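Side-chain contacts in CysE, serine acetyltransferase (Brucella abortus, PDB 4HZD), which probably transfers the acetyl group of acetyl-coenzyme A to L-serine, the step that leads into cysteine biosynthesis: residues E53-R58 / D110-L115; A25-A30 / A43-Q48; L81-E86 / A127-K132; I121-L126 / Y140-R145. One frame throughout, in Å; residues are numbered along the deposited sequence.

Interaction 1 (E53-R58 / D110-L115)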
loop_
_atom_site.group_PDB
_atom_site.type_symbol
_atom_site.label_atom_id
_atom_site.label_comp_id
_atom_site.label_asym_id
_atom_site.label_seq_id
_atom_site.Cartn_x
_atom_site.Cartn_y
_atom_site.Cartn_z
ATOM N N GLU A 53 6.881 -22.308 7.265
ATOM C CA GLU A 53 6.985 -21.163 6.365
ATOM C C GLU A 53 5.628 -20.613 5.930
ATOM O O GLU A 53 5.472 -19.403 5.853
ATOM C CB GLU A 53 7.900 -21.458 5.185
ATOM C CG GLU A 53 9.373 -21.375 5.559
ATOM C CD GLU A 53 10.251 -22.019 4.503
ATOM O OE1 GLU A 53 11.051 -21.293 3.882
ATOM O OE2 GLU A 53 10.116 -23.254 4.275
ATOM N N ALA A 54 4.645 -21.482 5.684
ATOM C CA ALA A 54 3.276 -21.007 5.424
ATOM C C ALA A 54 2.666 -20.171 6.588
ATOM O O ALA A 54 2.015 -19.130 6.325
ATOM C CB ALA A 54 2.353 -22.188 5.113
ATOM N N VAL A 55 2.807 -20.684 7.822
ATOM C CA VAL A 55 2.266 -20.063 9.067
ATOM C C VAL A 55 2.979 -18.733 9.279
ATOM O O VAL A 55 2.316 -17.685 9.451
ATOM C CB VAL A 55 2.406 -21.006 10.337
ATOM C CG1 VAL A 55 2.105 -20.307 11.677
ATOM C CG2 VAL A 55 1.497 -22.231 10.220
ATOM N N MET A 56 4.304 -18.748 9.211
ATOM C CA MET A 56 5.078 -17.476 9.325
ATOM C C MET A 56 4.673 -16.456 8.284
ATOM O O MET A 56 4.499 -15.268 8.619
ATOM C CB MET A 56 6.592 -17.722 9.245
ATOM C CG MET A 56 7.079 -18.585 10.386
ATOM S SD MET A 56 8.844 -18.922 10.443
ATOM C CE MET A 56 9.206 -19.257 8.731
ATOM N N HIS A 57 4.515 -16.910 7.032
ATOM C CA HIS A 57 4.079 -16.033 5.964
ATOM C C HIS A 57 2.680 -15.474 6.185
ATOM O O HIS A 57 2.483 -14.261 6.099
ATOM C CB HIS A 57 4.153 -16.721 4.616
ATOM C CG HIS A 57 3.587 -15.901 3.488
ATOM N ND1 HIS A 57 4.361 -15.200 2.645
ATOM C CD2 HIS A 57 2.291 -15.706 3.074
ATOM C CE1 HIS A 57 3.600 -14.585 1.729
ATOM N NE2 HIS A 57 2.329 -14.884 1.994
ATOM N N ARG A 58 1.699 -16.338 6.449
ATOM C CA ARG A 58 0.344 -15.859 6.766
ATOM C C ARG A 58 0.344 -14.801 7.863
ATOM O O ARG A 58 -0.254 -13.704 7.707
ATOM C CB ARG A 58 -0.555 -17.018 7.193
ATOM C CG ARG A 58 -1.982 -16.574 7.504
ATOM C CD ARG A 58 -2.748 -16.384 6.195
ATOM N NE ARG A 58 -3.931 -15.534 6.289
ATOM C CZ ARG A 58 -3.987 -14.268 5.873
ATOM N NH1 ARG A 58 -2.901 -13.678 5.417
ATOM N NH2 ARG A 58 -5.128 -13.579 5.946
ATOM N N ASP A 110 -7.915 -24.456 8.045
ATOM C CA ASP A 110 -8.765 -23.375 8.578
ATOM C C ASP A 110 -8.030 -22.494 9.602
ATOM O O ASP A 110 -8.024 -21.282 9.444
ATOM C CB ASP A 110 -10.148 -23.881 9.093
ATOM C CG ASP A 110 -10.994 -24.525 7.985
ATOM O OD1 ASP A 110 -10.869 -24.140 6.810
ATOM O OD2 ASP A 110 -11.763 -25.452 8.273
ATOM N N PRO A 111 -7.409 -23.082 10.654
ATOM C CA PRO A 111 -6.622 -22.167 11.529
ATOM C C PRO A 111 -5.432 -21.456 10.839
ATOM O O PRO A 111 -5.163 -20.260 11.109
ATOM C CB PRO A 111 -6.093 -23.092 12.647
ATOM C CG PRO A 111 -6.289 -24.512 12.122
ATOM C CD PRO A 111 -7.501 -24.437 11.231
ATOM N N VAL A 112 -4.718 -22.190 9.994
ATOM C CA VAL A 112 -3.549 -21.639 9.325
ATOM C C VAL A 112 -3.928 -20.385 8.540
ATOM O O VAL A 112 -3.260 -19.331 8.648
ATOM C CB VAL A 112 -2.896 -22.685 8.415
ATOM C CG1 VAL A 112 -1.775 -22.045 7.598
ATOM C CG2 VAL A 112 -2.367 -23.832 9.269
ATOM N N LEU A 113 -5.042 -20.437 7.819
ATOM C CA LEU A 113 -5.357 -19.259 6.981
ATOM C C LEU A 113 -6.228 -18.214 7.647
ATOM O O LEU A 113 -6.089 -17.041 7.341
ATOM C CB LEU A 113 -6.052 -19.688 5.690
ATOM C CG LEU A 113 -5.236 -20.569 4.769
ATOM C CD1 LEU A 113 -6.208 -20.988 3.668
ATOM C CD2 LEU A 113 -4.035 -19.805 4.216
ATOM N N TYR A 114 -7.146 -18.652 8.523
ATOM C CA TYR A 114 -8.322 -17.829 8.866
ATOM C C TYR A 114 -8.446 -17.392 10.331
ATOM O O TYR A 114 -8.866 -16.259 10.629
ATOM C CB TYR A 114 -9.636 -18.465 8.349
ATOM C CG TYR A 114 -9.606 -18.790 6.872
ATOM C CD1 TYR A 114 -9.325 -17.796 5.920
ATOM C CD2 TYR A 114 -9.797 -20.113 6.412
ATOM C CE1 TYR A 114 -9.234 -18.102 4.562
ATOM C CE2 TYR A 114 -9.734 -20.419 5.057
ATOM C CZ TYR A 114 -9.477 -19.404 4.131
ATOM O OH TYR A 114 -9.381 -19.697 2.788
ATOM N N LEU A 115 -8.053 -18.265 11.249
ATOM C CA LEU A 115 -8.474 -18.051 12.624
ATOM C C LEU A 115 -7.489 -17.200 13.416
ATOM O O LEU A 115 -6.352 -17.608 13.704
ATOM C CB LEU A 115 -8.873 -19.352 13.317
ATOM C CG LEU A 115 -9.779 -20.216 12.421
ATOM C CD1 LEU A 115 -9.877 -21.636 12.972
ATOM C CD2 LEU A 115 -11.150 -19.575 12.185
HETATM O O HOH W 1 -7.822 -14.310 6.864
#
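R58 reaches from helix 51-63 across to the C-terminal end of helix 109-113 and runs along two successive backbone carbonyls. Its CB lies 3.8 Å from V112 O, and CG comes closer, 3.2 Å from the same oxygen. With CG anti to the backbone N the chain heads for the other helix, and a bend at chi2 (79°) then carries CD past V112 O to the next carbonyl, where it also meets L113 CD2 at 4.2 Å. The NE-H closes on L113 O at 2.8 Å in a nearly straight bond (166°), the oxygen lying in the guanidinium plane. At the same edge R58 NH2 donates to a water that in turn donates to L113 O over 3.3 Å, so one carbonyl is gripped twice. NH1 forms a salt bridge with D67 of a second subunit. One turn back, V55 CG2 and V112 CG1 meet at 4.2 Å, the two side chains crossing at about a right angle. V112 O is itself taken by H119 NE2. The arginine thus satisfies the L113 carbonyl at a helix end, where intrahelical donors run out, while its charge is probably balanced across the subunit interface.

Interaction 2 (A25-A30 / A43-Q48)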
loop_
_atom_site.group_PDB
_atom_site.type_symbol
_atom_site.label_atom_id
_atom_site.label_comp_id
_atom_site.label_asym_id
_atom_site.label_seq_id
_atom_site.Cartn_x
_atom_site.Cartn_y
_atom_site.Cartn_z
ATOM N N ALA A 25 -3.082 -30.339 0.024
ATOM C CA ALA A 25 -4.180 -30.860 -0.799
ATOM C C ALA A 25 -5.429 -29.953 -0.759
ATOM O O ALA A 25 -6.071 -29.666 -1.797
ATOM C CB ALA A 25 -4.522 -32.270 -0.350
ATOM N N GLU A 26 -5.794 -29.532 0.446
ATOM C CA GLU A 26 -6.945 -28.640 0.661
ATOM C C GLU A 26 -6.738 -27.295 -0.053
ATOM O O GLU A 26 -7.691 -26.722 -0.599
ATOM C CB GLU A 26 -7.187 -28.427 2.168
ATOM C CG GLU A 26 -7.795 -29.622 2.946
ATOM C CD GLU A 26 -7.447 -29.620 4.451
ATOM O OE1 GLU A 26 -6.938 -28.607 4.981
ATOM O OE2 GLU A 26 -7.660 -30.654 5.140
ATOM N N ALA A 27 -5.502 -26.780 -0.051
ATOM C CA ALA A 27 -5.238 -25.495 -0.688
ATOM C C ALA A 27 -5.330 -25.616 -2.197
ATOM O O ALA A 27 -5.843 -24.724 -2.869
ATOM C CB ALA A 27 -3.887 -24.906 -0.263
ATOM N N GLU A 28 -4.850 -26.729 -2.739
ATOM C CA GLU A 28 -4.890 -26.875 -4.184
ATOM C C GLU A 28 -6.322 -27.051 -4.692
ATOM O O GLU A 28 -6.689 -26.505 -5.723
ATOM C CB GLU A 28 -4.056 -28.056 -4.637
ATOM C CG GLU A 28 -3.878 -28.033 -6.145
ATOM C CD GLU A 28 -2.996 -29.153 -6.623
ATOM O OE1 GLU A 28 -2.310 -29.786 -5.776
ATOM O OE2 GLU A 28 -2.989 -29.393 -7.843
ATOM N N GLU A 29 -7.108 -27.839 -3.957
ATOM C CA GLU A 29 -8.481 -28.098 -4.327
ATOM C C GLU A 29 -9.305 -26.808 -4.280
ATOM O O GLU A 29 -10.154 -26.570 -5.150
ATOM C CB GLU A 29 -9.058 -29.184 -3.435
ATOM C CG GLU A 29 -10.122 -30.012 -4.133
ATOM C CD GLU A 29 -9.613 -30.746 -5.380
ATOM O OE1 GLU A 29 -8.380 -30.947 -5.564
ATOM O OE2 GLU A 29 -10.477 -31.136 -6.193
ATOM N N ALA A 30 -9.005 -25.971 -3.279
ATOM C CA ALA A 30 -9.642 -24.677 -3.100
ATOM C C ALA A 30 -9.381 -23.773 -4.286
ATOM O O ALA A 30 -10.269 -23.032 -4.710
ATOM C CB ALA A 30 -9.153 -24.009 -1.808
ATOM N N ALA A 43 0.688 -18.218 -2.704
ATOM C CA ALA A 43 1.726 -17.442 -2.011
ATOM C C ALA A 43 1.777 -17.832 -0.542
ATOM O O ALA A 43 2.849 -17.758 0.104
ATOM C CB ALA A 43 1.462 -15.963 -2.149
ATOM N N THR A 44 0.629 -18.233 0.012
ATOM C CA THR A 44 0.661 -18.580 1.426
ATOM C C THR A 44 0.884 -20.064 1.755
ATOM O O THR A 44 1.459 -20.350 2.786
ATOM C CB THR A 44 -0.348 -17.834 2.380
ATOM O OG1 THR A 44 -0.979 -18.710 3.340
ATOM C CG2 THR A 44 -1.216 -16.783 1.738
ATOM N N ILE A 45 0.416 -20.974 0.896
ATOM C CA ILE A 45 0.587 -22.403 1.146
ATOM C C ILE A 45 1.423 -23.066 0.037
ATOM O O ILE A 45 2.465 -23.645 0.312
ATOM C CB ILE A 45 -0.781 -23.132 1.150
ATOM C CG1 ILE A 45 -1.756 -22.555 2.209
ATOM C CG2 ILE A 45 -0.602 -24.645 1.219
ATOM C CD1 ILE A 45 -1.382 -22.819 3.651
ATOM N N LEU A 46 0.919 -23.029 -1.202
ATOM C CA LEU A 46 1.406 -23.974 -2.224
ATOM C C LEU A 46 2.858 -23.721 -2.672
ATOM O O LEU A 46 3.578 -24.659 -2.948
ATOM C CB LEU A 46 0.415 -24.102 -3.374
ATOM C CG LEU A 46 -0.847 -24.846 -2.914
ATOM C CD1 LEU A 46 -2.018 -24.613 -3.833
ATOM C CD2 LEU A 46 -0.593 -26.344 -2.758
ATOM N N ASN A 47 3.295 -22.468 -2.695
ATOM C CA ASN A 47 4.696 -22.165 -2.993
ATOM C C ASN A 47 5.635 -22.381 -1.794
ATOM O O ASN A 47 6.842 -22.241 -1.958
ATOM C CB ASN A 47 4.907 -20.703 -3.480
ATOM C CG ASN A 47 4.234 -20.399 -4.807
ATOM O OD1 ASN A 47 3.879 -21.302 -5.548
ATOM N ND2 ASN A 47 4.065 -19.106 -5.112
ATOM N N GLN A 48 5.098 -22.644 -0.597
ATOM C CA GLN A 48 5.943 -22.725 0.591
ATOM C C GLN A 48 6.502 -24.138 0.684
ATOM O O GLN A 48 5.801 -25.105 0.377
ATOM C CB GLN A 48 5.136 -22.377 1.860
ATOM C CG GLN A 48 4.485 -20.993 1.814
ATOM C CD GLN A 48 5.475 -19.865 2.050
ATOM O OE1 GLN A 48 6.627 -20.104 2.403
ATOM N NE2 GLN A 48 5.026 -18.627 1.879
#
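The contact between A27 and the pair I45 and L46 is apolar, with no hydrogen bond between 25-30 and 43-48. A27 CB points at helix 38-46 and fits against the branch of I45: I45 CG2 is the nearest atom, 3.6 Å away, with I45 CB only slightly farther. Because CG2 is anti to the backbone N (chi1 -58° for CG1), the methyl branch rather than the longer arm makes the closest approach. L46 covers the next part of helix 18-33. Its CG stands 4.0 Å from A27 CB, while CD1 lies over the backbone, 3.7 Å from E28 CA, and brushes E28 CB at 4.1 Å. The small alanine lets the helices come near, with A27 CA and I45 CA 6.8 Å apart.

Among the polar bonds, R24, earlier on helix 18-33, holds L46 O and so ties the two helices beside the apolar contact. Helix 38-46 widens into a pi-type turn at 43-46, and Q48 folds back so that its NE2 donates to A43 O at 2.9 Å, somewhat bent (146°). A43 O also accepts from Q75 of a third subunit, which in turn takes a bond from N47 ND2.

This is plain packing in the all-helical N-terminal domain, joining helix 18-33 to helix 38-46 as consecutive helices. I45 continues inward onto W20 and I23 of the first helix and onto V112 and L113 of helix 109-113, while A27 also meets M109; beyond, T44 and Q48 pack on helix 51-63.

Interaction 3 (L81-E86 / A127-K132)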
loop_
_atom_site.group_PDB
_atom_site.type_symbol
_atom_site.label_atom_id
_atom_site.label_comp_id
_atom_site.label_asym_id
_atom_site.label_seq_id
_atom_site.Cartn_x
_atom_site.Cartn_y
_atom_site.Cartn_z
ATOM N N LEU A 81 12.227 -19.545 14.773
ATOM C CA LEU A 81 12.185 -20.985 14.482
ATOM C C LEU A 81 13.576 -21.635 14.554
ATOM O O LEU A 81 13.751 -22.713 15.130
ATOM C CB LEU A 81 11.572 -21.223 13.106
ATOM C CG LEU A 81 11.621 -22.637 12.537
ATOM C CD1 LEU A 81 10.901 -23.613 13.471
ATOM C CD2 LEU A 81 11.079 -22.667 11.100
ATOM N N GLU A 82 14.569 -20.963 13.983
ATOM C CA GLU A 82 15.945 -21.444 14.016
ATOM C C GLU A 82 16.443 -21.596 15.445
ATOM O O GLU A 82 17.073 -22.597 15.756
ATOM C CB GLU A 82 16.845 -20.524 13.193
ATOM C CG GLU A 82 18.254 -21.043 12.938
ATOM C CD GLU A 82 19.113 -19.998 12.233
ATOM O OE1 GLU A 82 18.685 -18.809 12.162
ATOM O OE2 GLU A 82 20.209 -20.353 11.747
ATOM N N ALA A 83 16.149 -20.625 16.312
ATOM C CA ALA A 83 16.505 -20.704 17.726
ATOM C C ALA A 83 15.575 -21.620 18.548
ATOM O O ALA A 83 15.968 -22.067 19.599
ATOM C CB ALA A 83 16.540 -19.316 18.352
ATOM N N ASN A 84 14.343 -21.856 18.085
ATOM C CA ASN A 84 13.342 -22.658 18.846
ATOM C C ASN A 84 12.726 -23.737 17.993
ATOM O O ASN A 84 11.561 -23.607 17.570
ATOM C CB ASN A 84 12.242 -21.773 19.418
ATOM C CG ASN A 84 12.795 -20.673 20.287
ATOM O OD1 ASN A 84 13.093 -20.884 21.466
ATOM N ND2 ASN A 84 13.012 -19.501 19.687
ATOM N N PRO A 85 13.507 -24.809 17.720
ATOM C CA PRO A 85 13.062 -25.905 16.861
ATOM C C PRO A 85 11.770 -26.567 17.315
ATOM O O PRO A 85 11.048 -27.129 16.485
ATOM C CB PRO A 85 14.224 -26.935 16.918
ATOM C CG PRO A 85 15.318 -26.289 17.676
ATOM C CD PRO A 85 14.792 -25.099 18.396
ATOM N N GLU A 86 11.485 -26.528 18.611
ATOM C CA GLU A 86 10.256 -27.118 19.148
ATOM C C GLU A 86 8.997 -26.414 18.599
ATOM O O GLU A 86 7.897 -26.960 18.672
ATOM C CB GLU A 86 10.251 -27.056 20.681
ATOM C CG GLU A 86 10.254 -25.630 21.216
ATOM C CD GLU A 86 11.676 -25.139 21.503
ATOM O OE1 GLU A 86 12.642 -25.475 20.745
ATOM O OE2 GLU A 86 11.832 -24.414 22.508
ATOM N N ALA A 127 6.816 -12.848 19.988
ATOM C CA ALA A 127 7.018 -11.732 20.922
ATOM C C ALA A 127 7.721 -12.148 22.227
ATOM O O ALA A 127 8.574 -11.422 22.768
ATOM C CB ALA A 127 5.671 -11.049 21.214
ATOM N N HIS A 128 7.346 -13.310 22.737
ATOM C CA HIS A 128 7.860 -13.833 24.018
ATOM C C HIS A 128 9.352 -14.133 23.909
ATOM O O HIS A 128 10.148 -13.746 24.764
ATOM C CB HIS A 128 7.064 -15.084 24.445
ATOM C CG HIS A 128 7.513 -15.676 25.774
ATOM N ND1 HIS A 128 7.248 -15.086 26.970
ATOM C CD2 HIS A 128 8.227 -16.858 26.067
ATOM C CE1 HIS A 128 7.774 -15.840 27.966
ATOM N NE2 HIS A 128 8.370 -16.920 27.411
ATOM N N TRP A 129 9.720 -14.842 22.856
ATOM C CA TRP A 129 11.125 -15.095 22.547
ATOM C C TRP A 129 11.956 -13.791 22.421
ATOM O O TRP A 129 13.048 -13.636 23.046
ATOM C CB TRP A 129 11.198 -15.967 21.283
ATOM C CG TRP A 129 12.615 -16.296 20.888
ATOM C CD1 TRP A 129 13.537 -17.097 21.578
ATOM C CD2 TRP A 129 13.356 -15.765 19.743
ATOM N NE1 TRP A 129 14.742 -17.119 20.914
ATOM C CE2 TRP A 129 14.702 -16.338 19.820
ATOM C CE3 TRP A 129 13.047 -14.899 18.694
ATOM C CZ2 TRP A 129 15.667 -16.046 18.877
ATOM C CZ3 TRP A 129 14.020 -14.627 17.737
ATOM C CH2 TRP A 129 15.299 -15.192 17.826
ATOM N N LEU A 130 11.455 -12.852 21.602
ATOM C CA LEU A 130 12.104 -11.539 21.420
ATOM C C LEU A 130 12.305 -10.838 22.757
ATOM O O LEU A 130 13.377 -10.286 23.011
ATOM C CB LEU A 130 11.265 -10.631 20.473
ATOM C CG LEU A 130 11.281 -11.154 19.033
ATOM C CD1 LEU A 130 10.360 -10.339 18.155
ATOM C CD2 LEU A 130 12.688 -11.125 18.441
ATOM N N TYR A 131 11.268 -10.871 23.606
ATOM C CA TYR A 131 11.287 -10.188 24.914
ATOM C C TYR A 131 12.410 -10.783 25.780
ATOM O O TYR A 131 13.216 -10.039 26.344
ATOM C CB TYR A 131 9.918 -10.300 25.589
ATOM C CG TYR A 131 9.713 -9.519 26.880
ATOM C CD1 TYR A 131 9.442 -8.149 26.865
ATOM C CD2 TYR A 131 9.786 -10.158 28.121
ATOM C CE1 TYR A 131 9.249 -7.450 28.041
ATOM C CE2 TYR A 131 9.578 -9.462 29.315
ATOM C CZ TYR A 131 9.310 -8.115 29.265
ATOM O OH TYR A 131 9.063 -7.432 30.449
ATOM N N LYS A 132 12.509 -12.111 25.791
ATOM C CA LYS A 132 13.556 -12.815 26.577
ATOM C C LYS A 132 14.952 -12.531 26.019
ATOM O O LYS A 132 15.948 -12.643 26.732
ATOM C CB LYS A 132 13.330 -14.340 26.585
ATOM C CG LYS A 132 12.162 -14.840 27.420
ATOM C CD LYS A 132 11.609 -16.185 26.912
ATOM C CE LYS A 132 12.517 -16.958 25.925
ATOM N NZ LYS A 132 11.940 -18.228 25.327
#
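N84, the first residue to leave helical geometry after helix 70-83, faces W129 of helix 116-132 with their CA atoms 8.7 Å apart. The contact belongs to the helical N-terminal domain that accompanies the left-handed beta-helix in serine acetyltransferases, and it lies on its surface. W129 reaches across with CG anti to the backbone N (chi1 -179°), laying its indole against the helix end. The N84 amide comes down on one face of that ring, amide and indole planes 85° apart, with ND2 above the five-membered part and offset toward the rim. ND2 is also 3.2 Å from W129 NE1, but both are donors and no hydrogen bond joins them; the amide nitrogen instead bonds back to M80 O, in the last turn of helix 70-83. That bond helps fix the amide where it meets the indole. A83 CB touches the benzene part of the indole obliquely, 3.4 Å from W129 CZ2, while T79 and M80 of helix 70-83 also pack on the tryptophan. The indole therefore bears on both the last turn of helix 70-83 and the residue that follows it. The shortest approach is from N84 ND2 to W129 CD1, 3.1 Å.

Interaction 4 (I121-L126 / Y140-R145)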
loop_
_atom_site.group_PDB
_atom_site.type_symbol
_atom_site.label_atom_id
_atom_site.label_comp_id
_atom_site.label_asym_id
_atom_site.label_seq_id
_atom_site.Cartn_x
_atom_site.Cartn_y
_atom_site.Cartn_z
ATOM N N ILE A 121 -1.721 -16.690 18.815
ATOM C CA ILE A 121 -0.909 -17.521 19.696
ATOM C C ILE A 121 0.552 -17.532 19.233
ATOM O O ILE A 121 1.486 -17.348 20.042
ATOM C CB ILE A 121 -1.441 -18.958 19.778
ATOM C CG1 ILE A 121 -2.710 -19.028 20.625
ATOM C CG2 ILE A 121 -0.429 -19.883 20.442
ATOM C CD1 ILE A 121 -3.505 -20.291 20.311
ATOM N N GLN A 122 0.746 -17.753 17.938
ATOM C CA GLN A 122 2.110 -17.826 17.378
ATOM C C GLN A 122 2.785 -16.458 17.401
ATOM O O GLN A 122 3.997 -16.349 17.629
ATOM C CB GLN A 122 2.109 -18.445 15.971
ATOM C CG GLN A 122 1.185 -19.641 15.797
ATOM C CD GLN A 122 1.318 -20.686 16.921
ATOM O OE1 GLN A 122 2.387 -20.835 17.541
ATOM N NE2 GLN A 122 0.252 -21.425 17.161
ATOM N N THR A 123 1.998 -15.406 17.223
ATOM C CA THR A 123 2.526 -14.042 17.347
ATOM C C THR A 123 3.025 -13.832 18.762
ATOM O O THR A 123 4.133 -13.344 18.939
ATOM C CB THR A 123 1.500 -12.934 16.971
ATOM O OG1 THR A 123 1.055 -13.133 15.641
ATOM C CG2 THR A 123 2.160 -11.557 17.056
ATOM N N HIS A 124 2.275 -14.304 19.779
ATOM C CA HIS A 124 2.802 -14.234 21.132
ATOM C C HIS A 124 4.085 -15.011 21.328
ATOM O O HIS A 124 5.009 -14.533 21.988
ATOM C CB HIS A 124 1.829 -14.737 22.186
ATOM C CG HIS A 124 2.472 -14.807 23.549
ATOM N ND1 HIS A 124 2.845 -13.692 24.225
ATOM C CD2 HIS A 124 2.928 -15.897 24.297
ATOM C CE1 HIS A 124 3.433 -14.056 25.383
ATOM N NE2 HIS A 124 3.492 -15.399 25.417
ATOM N N ARG A 125 4.133 -16.230 20.807
ATOM C CA ARG A 125 5.347 -17.040 20.898
ATOM C C ARG A 125 6.560 -16.257 20.347
ATOM O O ARG A 125 7.633 -16.252 20.944
ATOM C CB ARG A 125 5.147 -18.357 20.137
ATOM C CG ARG A 125 4.028 -19.218 20.722
ATOM C CD ARG A 125 4.150 -20.707 20.387
ATOM N NE ARG A 125 2.871 -21.423 20.609
ATOM C CZ ARG A 125 2.399 -21.765 21.816
ATOM N NH1 ARG A 125 3.060 -21.424 22.930
ATOM N NH2 ARG A 125 1.259 -22.428 21.914
ATOM N N LEU A 126 6.377 -15.595 19.210
ATOM C CA LEU A 126 7.438 -14.755 18.632
ATOM C C LEU A 126 7.812 -13.628 19.584
ATOM O O LEU A 126 8.982 -13.462 19.920
ATOM C CB LEU A 126 7.013 -14.168 17.269
ATOM C CG LEU A 126 8.076 -13.265 16.580
ATOM C CD1 LEU A 126 9.433 -13.997 16.538
ATOM C CD2 LEU A 126 7.613 -12.822 15.179
ATOM N N TYR A 140 7.093 -5.493 22.123
ATOM C CA TYR A 140 5.946 -4.620 22.390
ATOM C C TYR A 140 5.254 -4.247 21.084
ATOM O O TYR A 140 4.019 -4.112 21.026
ATOM C CB TYR A 140 6.352 -3.334 23.123
ATOM C CG TYR A 140 6.851 -3.496 24.548
ATOM C CD1 TYR A 140 6.336 -4.487 25.411
ATOM C CD2 TYR A 140 7.837 -2.634 25.046
ATOM C CE1 TYR A 140 6.825 -4.607 26.722
ATOM C CE2 TYR A 140 8.311 -2.749 26.339
ATOM C CZ TYR A 140 7.813 -3.725 27.175
ATOM O OH TYR A 140 8.328 -3.794 28.460
ATOM N N TYR A 141 6.049 -4.088 20.026
ATOM C CA TYR A 141 5.483 -3.792 18.732
ATOM C C TYR A 141 4.557 -4.921 18.282
ATOM O O TYR A 141 3.472 -4.677 17.754
ATOM C CB TYR A 141 6.566 -3.481 17.650
ATOM C CG TYR A 141 5.909 -3.160 16.356
ATOM C CD1 TYR A 141 5.404 -1.880 16.110
ATOM C CD2 TYR A 141 5.680 -4.155 15.394
ATOM C CE1 TYR A 141 4.748 -1.587 14.932
ATOM C CE2 TYR A 141 5.015 -3.859 14.203
ATOM C CZ TYR A 141 4.543 -2.580 13.989
ATOM O OH TYR A 141 3.886 -2.245 12.836
ATOM N N LEU A 142 5.005 -6.156 18.398
ATOM C CA LEU A 142 4.151 -7.272 18.041
ATOM C C LEU A 142 2.868 -7.344 18.924
ATOM O O LEU A 142 1.734 -7.554 18.418
ATOM C CB LEU A 142 4.965 -8.582 18.185
ATOM C CG LEU A 142 6.031 -8.801 17.096
ATOM C CD1 LEU A 142 6.946 -9.943 17.530
ATOM C CD2 LEU A 142 5.356 -9.090 15.764
ATOM N N GLN A 143 3.041 -7.176 20.232
ATOM C CA GLN A 143 1.911 -7.144 21.179
ATOM C C GLN A 143 0.896 -6.082 20.742
ATOM O O GLN A 143 -0.306 -6.338 20.712
ATOM C CB GLN A 143 2.365 -6.822 22.613
ATOM C CG GLN A 143 1.198 -6.613 23.584
ATOM C CD GLN A 143 1.629 -6.016 24.925
ATOM O OE1 GLN A 143 2.765 -5.555 25.072
ATOM N NE2 GLN A 143 0.740 -6.066 25.916
ATOM N N SER A 144 1.417 -4.925 20.363
ATOM C CA SER A 144 0.605 -3.786 19.933
ATOM C C SER A 144 -0.115 -4.086 18.656
ATOM O O SER A 144 -1.341 -3.819 18.519
ATOM C CB SER A 144 1.489 -2.526 19.753
ATOM O OG SER A 144 0.709 -1.466 19.227
ATOM N N ARG A 145 0.617 -4.645 17.694
ATOM C CA ARG A 145 -0.005 -4.988 16.428
ATOM C C ARG A 145 -1.031 -6.133 16.580
ATOM O O ARG A 145 -2.116 -6.112 15.977
ATOM C CB ARG A 145 1.085 -5.320 15.397
ATOM C CG ARG A 145 0.532 -5.412 14.007
ATOM C CD ARG A 145 0.392 -4.048 13.323
ATOM N NE ARG A 145 -0.045 -4.386 11.988
ATOM C CZ ARG A 145 -1.089 -3.885 11.355
ATOM N NH1 ARG A 145 -1.833 -2.922 11.882
ATOM N NH2 ARG A 145 -1.355 -4.342 10.155
#
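Two leucines with different first torsions meet: L126 has CG anti to the backbone N (chi1 -180°), whereas L142 has CG anti to its carbonyl carbon (chi1 -73°), and their side chains cross at about a right angle. L142 sets one methyl, CD1, against the CG-CD2 side of L126, 3.6 Å from L126 CG and 3.8 Å from L126 CD2. Its other methyl serves a second partner: L142 CD2 lies 4.2 Å from T123 CG2, one helical turn before L126. L142 thus bridges two residues on the same face of helix 116-132, and supplies about half of the buried surface. T123 turns its methyl to the leucine, while its hydroxyl bonds to H119 O within its own helix, so the polar atom is satisfied without a partner across the contact. The CA atoms of T123 and L142 are 7.0 Å apart, and the contact consists of van der Waals packing.

Around this buried core, helix 70-83 covers one part, with F77 and M80 on L126 and L73 on L142, and helix 51-63 brings I59 and L63 to T123. R125 and Q122 reach to D94 of helix 87-101. Helix 136-149 also carries Y141 and S144 to a neighbouring subunit, where they meet F40 and Y114 O, and leads directly on to strand 152-154, the first of the left-handed beta-helix.

From the N terminus, interaction 2 comes first, closing a short loop that pairs consecutive helices 18-33 and 38-46. Interaction 1 opens after it and spans a longer, mostly helical excursion, bringing helix 109-113 back to helix 51-63. Interaction 3 begins within that excursion and ends beyond it, so the two cross; interactions 3 and 4 cross as well, sharing helix 116-132. Interaction 4, in series after 1 and 2, folds helix 136-149 back just before the beta-helix strands. Contacts 1 and 2 touch through T44 and Q48, and 3 and 4 through L130 on L142, whereas centres 2 and 3 lie about 26 Å apart. Interactions 2 and 4 join consecutive helices, 1 and 3 helices distant in the chain.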